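Local coordinates for putative uncharacterized protein (Wolbachia pipientis, PDB 3F4S) that is a DsbA-type thiol-disulfide oxidoreductase of the thioredoxin fold, probably introducing disulfide bonds into exported substrate proteins, at residues K90-S95 with D154-D159; Y77-F82 with A110-I115; N30-G35 with E102-F107; H81-L84 with G88-A91. The protein carries 1 engineered substitution. All coordinates share one frame; numbering follows the deposited sequence. Where two conformers were deposited one is given.

Contact 1. Residues K90-S95 with D154-D159; sequences KAAMLS and DKIVND
Packing between A92, M93 and I156 is a van der Waals contact made by one methyl group. The longer branch of I156 reaches from helix 150-167 to the flank of helix 86-94, where its terminal CD1 rests on the backbone between two residues: I156 CD1 lies 3.5 Å from M93 N and 3.6 Å from A92 C. Two side-chain carbons complete the seat, A92 CB at 3.8 Å from I156 CD1 and M93 CG also at 3.8 Å from I156 CD1. Because CG1 of I156 is anti to the carbonyl carbon (chi1 -69°) and the branch then runs nearly extended (chi2 160°), the methyl stands well out from its own helix. The M93 chain crosses that of I156 at about a right angle, and its CG methylene, not the sulfur, does the touching.

The polar part of the contact is internal to 90-95. S95 OG donates to A92 O over 2.6 Å, tilted 21° from the carbonyl plane, and turns the hydroxyl back onto the last turn of helix 86-94. S95 OG is also hydrogen-bonded to H81 NE2 and weakly to Y104 OH, so the buried hydroxyl is well supplied with partners.

The CA atoms of A92 and I156 are 7.5 Å apart, consistent with the small side chain of A92 at this point. Chemically this is a small, buried, nonpolar join between two helices of the helical part of this DsbA-like protein, consistent with dispersion and hydrophobic burial, while directional bonding is confined to the S95 end.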
# COMPACT_ATOMS: atom_id res chain seq x y z
N LYS A 90 3.38 0.49 -14.40
CA LYS A 90 4.72 -0.07 -14.58
C LYS A 90 5.49 -0.10 -13.25
O LYS A 90 6.20 -1.07 -12.96
CB LYS A 90 5.51 0.71 -15.65
CG LYS A 90 5.01 0.46 -17.07
CD LYS A 90 5.45 -0.89 -17.58
CE LYS A 90 4.72 -1.27 -18.85
NZ LYS A 90 5.31 -2.46 -19.54
N ALA A 91 5.33 0.95 -12.44
CA ALA A 91 5.98 0.99 -11.13
C ALA A 91 5.43 -0.14 -10.25
O ALA A 91 6.20 -0.85 -9.58
CB ALA A 91 5.76 2.34 -10.46
N ALA A 92 4.12 -0.33 -10.26
CA ALA A 92 3.50 -1.40 -9.48
C ALA A 92 4.02 -2.76 -9.92
O ALA A 92 4.29 -3.64 -9.10
CB ALA A 92 1.98 -1.34 -9.59
N MET A 93 4.16 -2.96 -11.23
CA MET A 93 4.73 -4.20 -11.75
C MET A 93 6.17 -4.39 -11.25
O MET A 93 6.55 -5.48 -10.82
CB MET A 93 4.68 -4.21 -13.28
CG MET A 93 3.25 -4.29 -13.84
SD MET A 93 3.16 -3.97 -15.61
CE MET A 93 4.16 -5.31 -16.26
N LEU A 94 6.96 -3.32 -11.31
CA LEU A 94 8.35 -3.40 -10.89
C LEU A 94 8.49 -3.77 -9.41
O LEU A 94 9.45 -4.43 -9.02
CB LEU A 94 9.09 -2.09 -11.20
CG LEU A 94 10.60 -2.07 -10.96
CD1 LEU A 94 11.28 -3.25 -11.66
CD2 LEU A 94 11.19 -0.75 -11.41
N SER A 95 7.53 -3.35 -8.59
CA SER A 95 7.59 -3.65 -7.16
C SER A 95 7.67 -5.15 -6.89
O SER A 95 8.16 -5.58 -5.85
CB SER A 95 6.40 -3.04 -6.40
OG SER A 95 5.22 -3.79 -6.63
N ASP A 154 -1.65 -8.35 -15.05
CA ASP A 154 -3.01 -8.87 -14.94
C ASP A 154 -3.46 -8.93 -13.49
O ASP A 154 -4.59 -8.56 -13.17
CB ASP A 154 -3.09 -10.29 -15.53
CG ASP A 154 -3.02 -10.31 -17.04
OD1 ASP A 154 -3.14 -9.24 -17.68
OD2 ASP A 154 -2.84 -11.41 -17.60
N LYS A 155 -2.59 -9.42 -12.62
CA LYS A 155 -2.93 -9.53 -11.21
C LYS A 155 -3.20 -8.14 -10.62
O LYS A 155 -4.17 -7.94 -9.90
CB LYS A 155 -1.82 -10.24 -10.43
CG LYS A 155 -2.00 -10.25 -8.93
N ILE A 156 -2.34 -7.18 -10.95
CA ILE A 156 -2.51 -5.83 -10.44
C ILE A 156 -3.83 -5.20 -10.89
O ILE A 156 -4.58 -4.66 -10.07
CB ILE A 156 -1.34 -4.92 -10.84
CG1 ILE A 156 -0.07 -5.35 -10.08
CG2 ILE A 156 -1.66 -3.47 -10.52
CD1 ILE A 156 1.23 -4.89 -10.72
N VAL A 157 -4.12 -5.27 -12.19
CA VAL A 157 -5.34 -4.64 -12.68
C VAL A 157 -6.60 -5.37 -12.21
O VAL A 157 -7.65 -4.75 -12.03
CB VAL A 157 -5.37 -4.43 -14.22
CG1 VAL A 157 -4.22 -3.51 -14.65
CG2 VAL A 157 -5.33 -5.76 -14.97
N ASN A 158 -6.51 -6.67 -12.00
CA ASN A 158 -7.66 -7.40 -11.49
C ASN A 158 -7.89 -7.13 -10.00
O ASN A 158 -9.03 -6.98 -9.57
CB ASN A 158 -7.57 -8.89 -11.83
CG ASN A 158 -7.97 -9.17 -13.27
OD1 ASN A 158 -7.13 -9.27 -14.16
ND2 ASN A 158 -9.27 -9.24 -13.51
N ASP A 159 -6.82 -7.04 -9.23
CA ASP A 159 -6.95 -6.65 -7.82
C ASP A 159 -7.59 -5.26 -7.72
O ASP A 159 -8.42 -5.01 -6.86
CB ASP A 159 -5.61 -6.67 -7.10
CG ASP A 159 -5.09 -8.08 -6.85
OD1 ASP A 159 -5.86 -9.05 -7.03
OD2 ASP A 159 -3.90 -8.20 -6.47

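Contact 2. Residues Y77-F82 with A110-I115; sequences YIFRHF and AVFNSI
F79 lies on strand 75-81 and F112 in the last turns of helix 101-113; both direct their CB toward the other segment, and their side chains make the contact. The two rings come from opposite directions and meet at their far ends: F79 CZ is 3.9 Å from F112 CZ, with F112 CE2 slightly farther from the same F79 CZ at 4.1 Å. The planes are steeply inclined, at 77°, the centroids stand 6.0 Å apart, and the approach is oblique. CG of F79 is anti to the backbone N (chi1 -178°), which sends the ring straight off the strand toward the helix. Both rings are buried, and the touch between them is small and purely apolar.

Around this pair the thioredoxin core closes in. F79 also lies against E45 and A47 of the adjacent parallel strand 41-47, and H81 sets its ring edge-to-face with that of F79. On the other side of the contact, F112 stacks on H58 and touches C54, two residues of helix 52-60; C54 is disulfide-bonded to C51. The backbone O of F112 is hydrogen-bonded to S55 OG of the same helix. The pair thus links the central sheet through helix 101-113 to the helix that carries C54 of the redox-type CxxC motif.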
# COMPACT_ATOMS: atom_id res chain seq x y z
N TYR A 77 0.42 -3.88 8.42
CA TYR A 77 0.17 -2.97 7.29
C TYR A 77 0.21 -3.71 5.96
O TYR A 77 1.19 -4.39 5.64
CB TYR A 77 1.21 -1.85 7.31
CG TYR A 77 1.21 -0.93 6.11
CD1 TYR A 77 0.20 0.02 5.94
CD2 TYR A 77 2.23 -0.98 5.17
CE1 TYR A 77 0.21 0.88 4.85
CE2 TYR A 77 2.25 -0.14 4.07
CZ TYR A 77 1.24 0.80 3.91
OH TYR A 77 1.26 1.65 2.83
N ILE A 78 -0.87 -3.56 5.19
CA ILE A 78 -0.98 -4.19 3.88
C ILE A 78 -1.25 -3.13 2.82
O ILE A 78 -2.34 -2.54 2.78
CB ILE A 78 -2.11 -5.23 3.84
CG1 ILE A 78 -1.86 -6.32 4.89
CG2 ILE A 78 -2.23 -5.82 2.44
CD1 ILE A 78 -2.91 -7.43 4.90
N PHE A 79 -0.26 -2.89 1.97
CA PHE A 79 -0.38 -1.93 0.88
C PHE A 79 -0.84 -2.68 -0.36
O PHE A 79 -0.26 -3.71 -0.72
CB PHE A 79 0.97 -1.27 0.60
CG PHE A 79 0.92 -0.23 -0.49
CD1 PHE A 79 0.28 0.98 -0.27
CD2 PHE A 79 1.51 -0.45 -1.72
CE1 PHE A 79 0.23 1.94 -1.26
CE2 PHE A 79 1.47 0.51 -2.72
CZ PHE A 79 0.82 1.71 -2.48
N ARG A 80 -1.87 -2.16 -1.01
CA ARG A 80 -2.37 -2.72 -2.26
C ARG A 80 -2.33 -1.67 -3.36
O ARG A 80 -2.70 -0.51 -3.14
CB ARG A 80 -3.79 -3.28 -2.09
CG ARG A 80 -3.84 -4.53 -1.20
CD ARG A 80 -5.26 -5.03 -0.96
NE ARG A 80 -5.26 -6.14 -0.01
CZ ARG A 80 -6.34 -6.56 0.63
NH1 ARG A 80 -7.51 -5.97 0.42
NH2 ARG A 80 -6.26 -7.58 1.48
N HIS A 81 -1.85 -2.07 -4.53
CA HIS A 81 -1.68 -1.13 -5.64
C HIS A 81 -3.02 -0.70 -6.22
O HIS A 81 -3.99 -1.47 -6.26
CB HIS A 81 -0.82 -1.77 -6.74
CG HIS A 81 0.63 -1.92 -6.38
ND1 HIS A 81 1.44 -0.84 -6.11
CD2 HIS A 81 1.40 -3.02 -6.24
CE1 HIS A 81 2.66 -1.27 -5.83
NE2 HIS A 81 2.66 -2.59 -5.90
N PHE A 82 -3.07 0.55 -6.67
CA PHE A 82 -4.24 1.07 -7.37
C PHE A 82 -3.73 2.01 -8.45
O PHE A 82 -3.87 3.23 -8.34
CB PHE A 82 -5.14 1.83 -6.40
CG PHE A 82 -6.57 1.97 -6.87
CD1 PHE A 82 -7.52 1.04 -6.50
CD2 PHE A 82 -6.95 3.03 -7.68
CE1 PHE A 82 -8.84 1.16 -6.92
CE2 PHE A 82 -8.26 3.16 -8.11
CZ PHE A 82 -9.21 2.22 -7.73
N ALA A 110 10.38 4.66 -2.21
CA ALA A 110 11.26 5.40 -3.12
C ALA A 110 10.46 6.00 -4.27
O ALA A 110 10.70 7.14 -4.67
CB ALA A 110 12.35 4.49 -3.66
N VAL A 111 9.52 5.24 -4.82
CA VAL A 111 8.70 5.77 -5.91
C VAL A 111 7.89 6.98 -5.42
O VAL A 111 7.89 8.05 -6.06
CB VAL A 111 7.79 4.69 -6.56
CG1 VAL A 111 6.95 5.30 -7.69
CG2 VAL A 111 8.65 3.51 -7.09
N PHE A 112 7.19 6.83 -4.30
CA PHE A 112 6.47 7.96 -3.70
C PHE A 112 7.39 9.17 -3.51
O PHE A 112 7.05 10.30 -3.88
CB PHE A 112 5.89 7.59 -2.34
CG PHE A 112 4.60 6.81 -2.38
CD1 PHE A 112 3.50 7.26 -3.09
CD2 PHE A 112 4.48 5.65 -1.64
CE1 PHE A 112 2.29 6.54 -3.08
CE2 PHE A 112 3.29 4.92 -1.61
CZ PHE A 112 2.20 5.37 -2.34
N ASN A 113 8.57 8.92 -2.93
CA ASN A 113 9.52 9.98 -2.61
C ASN A 113 10.01 10.74 -3.83
O ASN A 113 10.40 11.90 -3.74
CB ASN A 113 10.74 9.40 -1.88
CG ASN A 113 10.48 9.20 -0.40
OD1 ASN A 113 9.53 9.74 0.15
ND2 ASN A 113 11.34 8.42 0.24
N SER A 114 10.00 10.07 -4.98
CA SER A 114 10.62 10.64 -6.17
C SER A 114 9.60 11.21 -7.16
O SER A 114 9.92 11.46 -8.32
CB SER A 114 11.50 9.59 -6.85
OG SER A 114 12.51 9.14 -5.96
N ILE A 115 8.38 11.43 -6.69
CA ILE A 115 7.29 11.83 -7.58
C ILE A 115 7.63 13.03 -8.49
O ILE A 115 7.22 13.05 -9.65
CB ILE A 115 5.98 12.11 -6.78
CG1 ILE A 115 4.79 12.29 -7.73
CG2 ILE A 115 6.14 13.31 -5.87
CD1 ILE A 115 3.46 12.29 -7.02

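Contact 3. Residues N30-G35 with E102-F107; sequences NDKLLG and EDYFNF
K32 turns back over the ring of Y104 through bends at chi2 (-67°) and chi3 (-63°), while Y104 has CG anti to its backbone N and swings its ring out toward 30-35. The folded lysine chain lies across one face of the phenol. K32 CG sits 3.7 Å from the Y104 ring centroid, 16° off the ring normal, a CH-pi contact; K32 CB approaches Y104 CE2 to 3.6 Å near the rim, and farther along K32 CE is 3.9 Å from Y104 CG. The amino group continues past the ring to a hydrogen bond with the carbonyl O of E99, so aliphatic methylenes rather than the charge cover the aromatic face.

Two residues on, on the same side of the extended chain, L34 makes a second CH-pi contact. Its CD2 methyl stands over one face of F105, 3.8 Å from the ring centroid, with F105 CD1 the nearest ring atom at 3.6 Å from L34 CD2. The other methyl, L34 CD1, is 3.9 Å from E102 OE2, a van der Waals touch; that carboxylate has a long, weak ion pair with K66.

Edge strand 33-34, bonded through L34 to Y77 of strand 75-81, is thus laid against helix 101-113 by alternate residues 32 and 34, with L33 directed away. Aliphatic carbon over aromatic faces provides the adhesion: K32 contributes its methylenes while its NZ is held by E99 O, and E102 adds only a carboxylate edging a leucine methyl.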
# COMPACT_ATOMS: atom_id res chain seq x y z
N ASN A 30 -1.76 -13.63 -1.29
CA ASN A 30 -0.79 -12.92 -2.11
C ASN A 30 -0.44 -11.51 -1.63
O ASN A 30 0.35 -10.81 -2.25
CB ASN A 30 -1.25 -12.87 -3.57
CG ASN A 30 -1.08 -14.20 -4.29
OD1 ASN A 30 -0.55 -15.17 -3.73
ND2 ASN A 30 -1.53 -14.26 -5.54
N ASP A 31 -1.03 -11.09 -0.51
CA ASP A 31 -0.72 -9.77 0.04
C ASP A 31 0.74 -9.68 0.45
O ASP A 31 1.33 -10.66 0.90
CB ASP A 31 -1.60 -9.45 1.25
CG ASP A 31 -2.89 -8.74 0.88
OD1 ASP A 31 -2.90 -7.93 -0.07
OD2 ASP A 31 -3.91 -8.99 1.56
N LYS A 32 1.32 -8.51 0.27
CA LYS A 32 2.63 -8.21 0.82
C LYS A 32 2.40 -7.55 2.17
O LYS A 32 1.68 -6.56 2.27
CB LYS A 32 3.40 -7.28 -0.12
CG LYS A 32 3.55 -7.82 -1.53
CD LYS A 32 4.43 -9.06 -1.57
CE LYS A 32 5.86 -8.75 -1.13
NZ LYS A 32 6.76 -9.93 -1.31
N LEU A 33 3.00 -8.11 3.22
CA LEU A 33 2.76 -7.66 4.58
C LEU A 33 3.92 -6.85 5.14
O LEU A 33 5.08 -7.07 4.79
CB LEU A 33 2.50 -8.86 5.50
CG LEU A 33 1.49 -9.88 4.98
CD1 LEU A 33 1.28 -10.98 6.01
CD2 LEU A 33 0.18 -9.23 4.61
N LEU A 34 3.59 -5.88 6.00
CA LEU A 34 4.61 -5.17 6.75
C LEU A 34 4.24 -5.18 8.23
O LEU A 34 3.15 -4.74 8.60
CB LEU A 34 4.76 -3.72 6.26
CG LEU A 34 5.98 -2.96 6.77
CD1 LEU A 34 7.28 -3.60 6.30
CD2 LEU A 34 5.92 -1.49 6.36
N GLY A 35 5.13 -5.70 9.06
CA GLY A 35 4.85 -5.82 10.47
C GLY A 35 4.41 -7.22 10.85
O GLY A 35 4.51 -8.15 10.04
N GLU A 102 10.74 -5.70 3.72
CA GLU A 102 11.32 -4.37 3.81
C GLU A 102 11.76 -3.84 2.44
O GLU A 102 11.66 -2.64 2.18
CB GLU A 102 12.47 -4.30 4.83
CG GLU A 102 12.01 -4.13 6.28
CD GLU A 102 11.30 -2.80 6.52
OE1 GLU A 102 11.24 -1.98 5.59
OE2 GLU A 102 10.81 -2.58 7.65
N ASP A 103 12.23 -4.72 1.57
CA ASP A 103 12.65 -4.30 0.22
C ASP A 103 11.45 -3.80 -0.60
O ASP A 103 11.55 -2.81 -1.33
CB ASP A 103 13.34 -5.44 -0.52
CG ASP A 103 14.69 -5.80 0.07
OD1 ASP A 103 15.21 -5.05 0.92
OD2 ASP A 103 15.24 -6.85 -0.32
N TYR A 104 10.34 -4.51 -0.49
CA TYR A 104 9.11 -4.16 -1.19
C TYR A 104 8.59 -2.80 -0.73
O TYR A 104 8.32 -1.90 -1.55
CB TYR A 104 8.06 -5.23 -0.94
CG TYR A 104 6.77 -5.03 -1.71
CD1 TYR A 104 6.68 -5.45 -3.03
CD2 TYR A 104 5.66 -4.45 -1.12
CE1 TYR A 104 5.51 -5.29 -3.75
CE2 TYR A 104 4.47 -4.31 -1.83
CZ TYR A 104 4.41 -4.72 -3.14
OH TYR A 104 3.26 -4.58 -3.88
N PHE A 105 8.44 -2.65 0.58
CA PHE A 105 8.02 -1.38 1.16
C PHE A 105 8.96 -0.25 0.76
O PHE A 105 8.51 0.84 0.41
CB PHE A 105 7.94 -1.49 2.69
CG PHE A 105 7.70 -0.17 3.37
CD1 PHE A 105 6.44 0.41 3.36
CD2 PHE A 105 8.74 0.49 4.02
CE1 PHE A 105 6.22 1.64 3.98
CE2 PHE A 105 8.52 1.72 4.65
CZ PHE A 105 7.26 2.29 4.62
N ASN A 106 10.27 -0.52 0.80
CA ASN A 106 11.26 0.50 0.47
C ASN A 106 11.22 0.90 -1.00
O ASN A 106 11.50 2.06 -1.34
CB ASN A 106 12.67 0.05 0.87
CG ASN A 106 12.95 0.26 2.34
OD1 ASN A 106 12.28 1.06 3.00
ND2 ASN A 106 13.94 -0.45 2.88
N PHE A 107 10.87 -0.04 -1.87
CA PHE A 107 10.71 0.31 -3.27
C PHE A 107 9.54 1.28 -3.45
O PHE A 107 9.67 2.34 -4.07
CB PHE A 107 10.51 -0.93 -4.16
CG PHE A 107 10.12 -0.57 -5.57
CD1 PHE A 107 11.09 -0.25 -6.51
CD2 PHE A 107 8.78 -0.48 -5.93
CE1 PHE A 107 10.74 0.11 -7.80
CE2 PHE A 107 8.41 -0.11 -7.22
CZ PHE A 107 9.39 0.18 -8.15

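Contact 4. Residues H81-L84 with G88-A91; sequences HFPL and GLKA
P83 lays its pyrrolidine ring against the backbone of G88 and L89 on the first turns of helix 86-94. CB makes the nearest contacts: P83 CB is 3.6 Å from L89 N and 3.7 Å from G88 C, and it also meets the root of the leucine side chain, 3.9 Å from L89 CB. The neighbouring ring carbon P83 CG reaches toward the helix more loosely, 3.9 Å from G88 O and 4.1 Å from L89 CD1. L89 has CG anti to its backbone N (chi1 178°), which carries the isobutyl group on past the proline, so that CD1 comes near P83 CG at the side. G88 presents bare backbone here, and the proline lies on the G88-L89 peptide. The CA atoms of P83 and L89 are 5.0 Å apart. All the contacts are apolar or van der Waals in kind.

This loop takes the chain from the end of strand 75-81 into helix 86-94, whose start is steadied by D85 OD1 accepting from G88 N. P83 and L89 both touch I156 of helix 150-167, and P83 also meets A92, about one turn beyond L89 on helix 86-94. From the same loop, the P83 carbonyl O accepts from K160 NZ, binding the loop to helix 150-167 by a polar link as well.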
# COMPACT_ATOMS: atom_id res chain seq x y z
N HIS A 81 -1.85 -2.07 -4.53
CA HIS A 81 -1.68 -1.13 -5.64
C HIS A 81 -3.02 -0.70 -6.22
O HIS A 81 -3.99 -1.47 -6.26
CB HIS A 81 -0.82 -1.77 -6.74
CG HIS A 81 0.63 -1.92 -6.38
ND1 HIS A 81 1.44 -0.84 -6.11
CD2 HIS A 81 1.40 -3.02 -6.24
CE1 HIS A 81 2.66 -1.27 -5.83
NE2 HIS A 81 2.66 -2.59 -5.90
N PHE A 82 -3.07 0.55 -6.67
CA PHE A 82 -4.24 1.07 -7.37
C PHE A 82 -3.73 2.01 -8.45
O PHE A 82 -3.87 3.23 -8.34
CB PHE A 82 -5.14 1.83 -6.40
CG PHE A 82 -6.57 1.97 -6.87
CD1 PHE A 82 -7.52 1.04 -6.50
CD2 PHE A 82 -6.95 3.03 -7.68
CE1 PHE A 82 -8.84 1.16 -6.92
CE2 PHE A 82 -8.26 3.16 -8.11
CZ PHE A 82 -9.21 2.22 -7.73
N PRO A 83 -3.13 1.45 -9.52
CA PRO A 83 -2.51 2.36 -10.48
C PRO A 83 -3.53 3.02 -11.40
O PRO A 83 -4.59 2.45 -11.67
CB PRO A 83 -1.56 1.44 -11.27
CG PRO A 83 -1.35 0.26 -10.36
CD PRO A 83 -2.67 0.06 -9.70
N LEU A 84 -3.20 4.23 -11.83
CA LEU A 84 -4.13 5.05 -12.60
C LEU A 84 -3.55 5.52 -13.93
O LEU A 84 -4.22 6.21 -14.70
CB LEU A 84 -4.56 6.27 -11.78
CG LEU A 84 -5.37 5.93 -10.53
CD1 LEU A 84 -5.61 7.17 -9.71
CD2 LEU A 84 -6.70 5.26 -10.91
N GLY A 88 2.54 4.54 -13.23
CA GLY A 88 2.13 3.94 -11.97
C GLY A 88 1.92 2.45 -12.08
O GLY A 88 2.24 1.70 -11.16
N LEU A 89 1.37 2.02 -13.21
CA LEU A 89 1.15 0.60 -13.42
C LEU A 89 2.50 -0.11 -13.61
O LEU A 89 2.73 -1.18 -13.05
CB LEU A 89 0.21 0.36 -14.60
CG LEU A 89 -0.07 -1.10 -14.96
CD1 LEU A 89 -0.47 -1.92 -13.75
CD2 LEU A 89 -1.16 -1.14 -16.02
N LYS A 90 3.38 0.49 -14.40
CA LYS A 90 4.72 -0.07 -14.58
C LYS A 90 5.49 -0.10 -13.25
O LYS A 90 6.20 -1.07 -12.96
CB LYS A 90 5.51 0.71 -15.65
CG LYS A 90 5.01 0.46 -17.07
CD LYS A 90 5.45 -0.89 -17.58
CE LYS A 90 4.72 -1.27 -18.85
NZ LYS A 90 5.31 -2.46 -19.54
N ALA A 91 5.33 0.95 -12.44
CA ALA A 91 5.98 0.99 -11.13
C ALA A 91 5.43 -0.14 -10.25
O ALA A 91 6.20 -0.85 -9.58
CB ALA A 91 5.76 2.34 -10.46

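How the contacts relate
Contacts 1 and 4 lie closest, with centres 6 Å apart, and share K90 and A91 on helix 86-94; contacts 2 and 4 share H81 and F82. Contacts 2 and 3 are 10 Å apart and share helix 101-113, their strands 75-81 and 33-34 being antiparallel neighbours in the sheet; the R80-D31 salt bridge joins them. Contacts 3 and 4, at 16 Å, are the most distant. Along the chain, 30-35 comes first, then 77-82 overlapping 81-84, 88-91 and 90-95, 102-107, 110-115 and finally 154-159. Contacts 2 and 3 set helix 101-113 against the sheet, while contacts 1 and 4 tie helix 86-94 to helix 150-167 and to the loop after strand 75-81.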